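PDB 5LPH: centrosomal protein of 104 kDa from Homo sapiens, which is required for ciliogenesis and for the structural integrity of the ciliary tip, and carries here its tubulin-binding TOG domain. Local coordinates for residues K128-K131 against L132-A135; L146-T149 against G150-S153. One frame throughout, in Å; residues are numbered along the deposited sequence.

Contact 1: residues K128-K131 against L132-A135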
loop_
_atom_site.group_PDB
_atom_site.type_symbol
_atom_site.label_atom_id
_atom_site.label_comp_id
_atom_site.label_asym_id
_atom_site.label_seq_id
_atom_site.Cartn_x
_atom_site.Cartn_y
_atom_site.Cartn_z
ATOM N N LYS A 128 14.990 8.770 -16.852
ATOM C CA LYS A 128 14.203 10.007 -16.867
ATOM C C LYS A 128 12.767 9.783 -17.353
ATOM O O LYS A 128 12.261 10.524 -18.202
ATOM C CB LYS A 128 14.912 11.079 -17.699
ATOM C CG LYS A 128 16.361 11.327 -17.294
ATOM C CD LYS A 128 16.880 12.646 -17.870
ATOM C CE LYS A 128 18.357 12.622 -18.278
ATOM N NZ LYS A 128 19.259 13.323 -17.305
ATOM N N LEU A 129 12.125 8.746 -16.815
ATOM C CA LEU A 129 10.736 8.429 -17.153
ATOM C C LEU A 129 9.808 9.314 -16.330
ATOM O O LEU A 129 10.220 9.916 -15.337
ATOM C CB LEU A 129 10.415 6.934 -16.949
ATOM C CG LEU A 129 10.802 5.950 -18.079
ATOM C CD1 LEU A 129 12.200 6.275 -18.561
ATOM C CD2 LEU A 129 10.665 4.445 -17.819
ATOM N N SER A 130 8.554 9.372 -16.752
ATOM C CA SER A 130 7.607 10.348 -16.245
ATOM C C SER A 130 6.940 9.930 -14.934
ATOM O O SER A 130 7.112 8.808 -14.449
ATOM C CB SER A 130 6.529 10.605 -17.302
ATOM O OG SER A 130 5.574 9.555 -17.328
ATOM N N LYS A 131 6.159 10.860 -14.391
ATOM C CA LYS A 131 5.296 10.617 -13.237
ATOM C C LYS A 131 4.200 9.572 -13.499
ATOM O O LYS A 131 3.711 8.957 -12.555
ATOM C CB LYS A 131 4.636 11.930 -12.786
ATOM C CG LYS A 131 5.593 12.953 -12.189
ATOM C CD LYS A 131 4.877 14.267 -11.905
ATOM C CE LYS A 131 5.812 15.309 -11.302
ATOM N NZ LYS A 131 6.316 14.924 -9.953
ATOM N N LEU A 132 3.794 9.395 -14.759
ATOM C CA LEU A 132 2.817 8.350 -15.110
ATOM C C LEU A 132 3.354 6.928 -14.883
ATOM O O LEU A 132 2.586 6.028 -14.547
ATOM C CB LEU A 132 2.331 8.495 -16.559
ATOM C CG LEU A 132 1.446 9.697 -16.900
ATOM C CD1 LEU A 132 1.200 9.741 -18.404
ATOM C CD2 LEU A 132 0.124 9.656 -16.143
ATOM N N GLU A 133 4.657 6.733 -15.076
ATOM C CA GLU A 133 5.291 5.437 -14.791
ATOM C C GLU A 133 5.353 5.158 -13.294
ATOM O O GLU A 133 4.948 4.081 -12.845
ATOM C CB GLU A 133 6.695 5.348 -15.401
ATOM C CG GLU A 133 6.703 4.858 -16.838
ATOM C CD GLU A 133 6.051 5.838 -17.798
ATOM O OE1 GLU A 133 5.060 5.453 -18.463
ATOM O OE2 GLU A 133 6.522 6.996 -17.867
ATOM N N THR A 134 5.853 6.131 -12.531
ATOM C CA THR A 134 5.879 6.038 -11.071
ATOM C C THR A 134 4.489 5.732 -10.528
ATOM O O THR A 134 4.321 4.807 -9.735
ATOM C CB THR A 134 6.426 7.323 -10.427
ATOM O OG1 THR A 134 7.756 7.560 -10.898
ATOM C CG2 THR A 134 6.462 7.201 -8.909
ATOM N N ALA A 135 3.497 6.483 -10.994
ATOM C CA ALA A 135 2.102 6.256 -10.610
ATOM C C ALA A 135 1.628 4.841 -10.940
ATOM O O ALA A 135 0.934 4.219 -10.145
ATOM C CB ALA A 135 1.193 7.287 -11.267
#
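Glu133 reaches back along the chain to Ser130, and its side chain can be followed atom by atom. Glu133 CB lies 3.6 Å from Ser130 O, close to the carbonyl that also receives the weakly bonded Glu133 N. Glu133 CG comes next, 4.1 Å from Leu129 CD2, where the aliphatic part of the glutamate crosses the leucine side chain at roughly a right angle. The chain then bends at chi2 (67°), which turns the carboxylate back toward Ser130. At the tip the two oxygens part company. Glu133 OE2 takes a hydrogen bond from Ser130 OG at 2.8 Å, the hydroxyl arriving from above the carboxylate plane, 38° out of it, and a weak second bond from Ser130 N at 3.3 Å; OE1 faces Arg91 in a long, weak ion pair.

Ser130 and Glu133 form a capping box, the glutamate receiving Ser130 N while the serine hydroxyl caps Leu132 N, with Ser130 as N-cap of helix 131-147 in the alpha-helical TOG domain. Just upstream, Lys128, with positive phi, is the C-prime residue of the Schellman motif that ends helix 106-126, so one helix is closed and the next opened within three residues. The serine does double duty: its OG lies between the backbone N and the carbonyl carbon (chi1 78°), from where Ser130 OG gives its proton to Glu133 and accepts the weak capping bond from Leu132 N at 3.1 Å. Leu132 CB flanks Ser130 OG at 3.5 Å. Beyond the cap, ordinary helical bonding takes over, Ala135 N meeting Lys131 O at 2.9 Å. Glu133 and Thr134 are buried and pack on Ile124 of helix 106-126, while Lys131 and Thr134 touch Leu176 in a loop.

Contact 2: residues L146-T149 against G150-S153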
loop_
_atom_site.group_PDB
_atom_site.type_symbol
_atom_site.label_atom_id
_atom_site.label_comp_id
_atom_site.label_asym_id
_atom_site.label_seq_id
_atom_site.Cartn_x
_atom_site.Cartn_y
_atom_site.Cartn_z
ATOM N N LEU A 146 -1.270 -3.894 0.586
ATOM C CA LEU A 146 -2.170 -3.663 1.731
ATOM C C LEU A 146 -2.921 -4.918 2.168
ATOM O O LEU A 146 -3.162 -5.088 3.357
ATOM C CB LEU A 146 -3.187 -2.545 1.460
ATOM C CG LEU A 146 -2.744 -1.102 1.714
ATOM C CD1 LEU A 146 -3.809 -0.160 1.165
ATOM C CD2 LEU A 146 -2.495 -0.832 3.195
ATOM N N THR A 147 -3.304 -5.775 1.221
ATOM C CA THR A 147 -3.895 -7.080 1.563
ATOM C C THR A 147 -2.938 -7.949 2.397
ATOM O O THR A 147 -3.387 -8.631 3.315
ATOM C CB THR A 147 -4.367 -7.887 0.334
ATOM O OG1 THR A 147 -3.293 -8.019 -0.597
ATOM C CG2 THR A 147 -5.554 -7.213 -0.335
ATOM N N ARG A 148 -1.634 -7.893 2.105
ATOM C CA ARG A 148 -0.627 -8.611 2.905
ATOM C C ARG A 148 -0.419 -8.062 4.328
ATOM O O ARG A 148 0.183 -8.750 5.158
ATOM C CB ARG A 148 0.739 -8.674 2.192
ATOM C CG ARG A 148 0.787 -9.367 0.828
ATOM C CD ARG A 148 0.081 -10.717 0.754
ATOM N NE ARG A 148 0.601 -11.735 1.676
ATOM C CZ ARG A 148 1.659 -12.530 1.469
ATOM N NH1 ARG A 148 2.398 -12.450 0.366
ATOM N NH2 ARG A 148 1.992 -13.422 2.395
ATOM N N THR A 149 -0.881 -6.840 4.616
ATOM C CA THR A 149 -0.892 -6.334 5.994
ATOM C C THR A 149 -2.025 -6.947 6.841
ATOM O O THR A 149 -2.092 -6.689 8.039
ATOM C CB THR A 149 -0.960 -4.789 6.080
ATOM O OG1 THR A 149 -2.201 -4.316 5.552
ATOM C CG2 THR A 149 0.185 -4.126 5.334
ATOM N N GLY A 150 -2.923 -7.718 6.223
ATOM C CA GLY A 150 -3.854 -8.587 6.951
ATOM C C GLY A 150 -3.448 -10.058 7.037
ATOM O O GLY A 150 -4.289 -10.906 7.314
ATOM N N ASP A 151 -2.167 -10.362 6.823
ATOM C CA ASP A 151 -1.664 -11.743 6.865
ATOM C C ASP A 151 -1.708 -12.288 8.295
ATOM O O ASP A 151 -1.714 -11.514 9.258
ATOM C CB ASP A 151 -0.221 -11.797 6.332
ATOM C CG ASP A 151 0.183 -13.175 5.834
ATOM O OD1 ASP A 151 -0.147 -13.502 4.673
ATOM O OD2 ASP A 151 0.857 -13.915 6.585
ATOM N N SER A 152 -1.736 -13.613 8.428
ATOM C CA SER A 152 -1.718 -14.267 9.747
ATOM C C SER A 152 -0.348 -14.137 10.429
ATOM O O SER A 152 -0.278 -14.112 11.655
ATOM C CB SER A 152 -2.107 -15.746 9.641
ATOM O OG SER A 152 -3.297 -15.906 8.886
ATOM N N SER A 153 0.727 -14.046 9.642
ATOM C CA SER A 153 2.083 -13.856 10.175
ATOM C C SER A 153 2.337 -12.392 10.526
ATOM O O SER A 153 2.303 -11.524 9.641
ATOM C CB SER A 153 3.143 -14.324 9.166
ATOM O OG SER A 153 4.449 -13.912 9.551
#
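Arg148 and Asp151 supply the ionic part of this turn, their side chains running side by side and pointing the same way. The arginine bends at chi2 and chi3 (-47° and -60°), folding its end back so that Arg148 NH2 meets Asp151 OD1 at 3.1 Å in a nearly straight salt bridge. The carboxylate oxygen lies almost in the guanidinium plane, at its edge; the donor stands well above the carboxylate plane, and the two flat groups are turned 53° apart. The second terminal nitrogen, NH1, bonds to Ile101 O, and Phe109 adds a cation-pi contact, so several partners share in fixing the arginine.

Among the hydrogen bonds, those of the backbone wind the chain out of the end of helix 131-147: Gly150 N reaches Thr147 O at 3.1 Å, and Asp151 N reaches Arg148 O in a weaker bond of 3.3 Å. Thr149 N makes a firm bond to Leu146 O at 3.1 Å. Side-chain hydroxyl and carboxylate groups add to them. Thr149 OG1 also turns back on Leu146 O, though the modelled 2.5 Å is implausibly short and its exact length doubtful. Asp151 OD2, the oxygen not used by Arg148, accepts from Ser153 N at 3.1 Å on its anti side, closing an Asx turn that leads into the N-cap serine of the next helix.

Side-chain packing ties the turn to the rest of the domain. Arg148 and Asp151 both touch Leu156, and Thr149 packs on Ala160, all on helix 154-169. Within the first HEAT repeat, the turn connects helix 131-147 to helix 154-169 and its side chains pack on the latter, while Leu146 touches helices 178-183 and 193-210 and Thr149 meets Leu195 on helix 193-210.

In the fold
Both contacts belong to helix 131-147 and illustrate how a single helix in an all-helical TOG domain is begun and finished. Contact 1 comes at its start and contact 2 at its finish; their centres are 28 Å apart, on opposite sides of the chain's centre, and they do not touch. Contact 1, though farther from that centre, is partly buried, whereas contact 2 is a surface contact. Their chemistry also differs, following the two ends of the helix: a serine and a glutamate satisfy helix-start polar groups in the first, and an arginine–aspartate salt bridge ties a turn in the second. Contact 1 looks back to helix 106-126, contact 2 forward to helix 154-169.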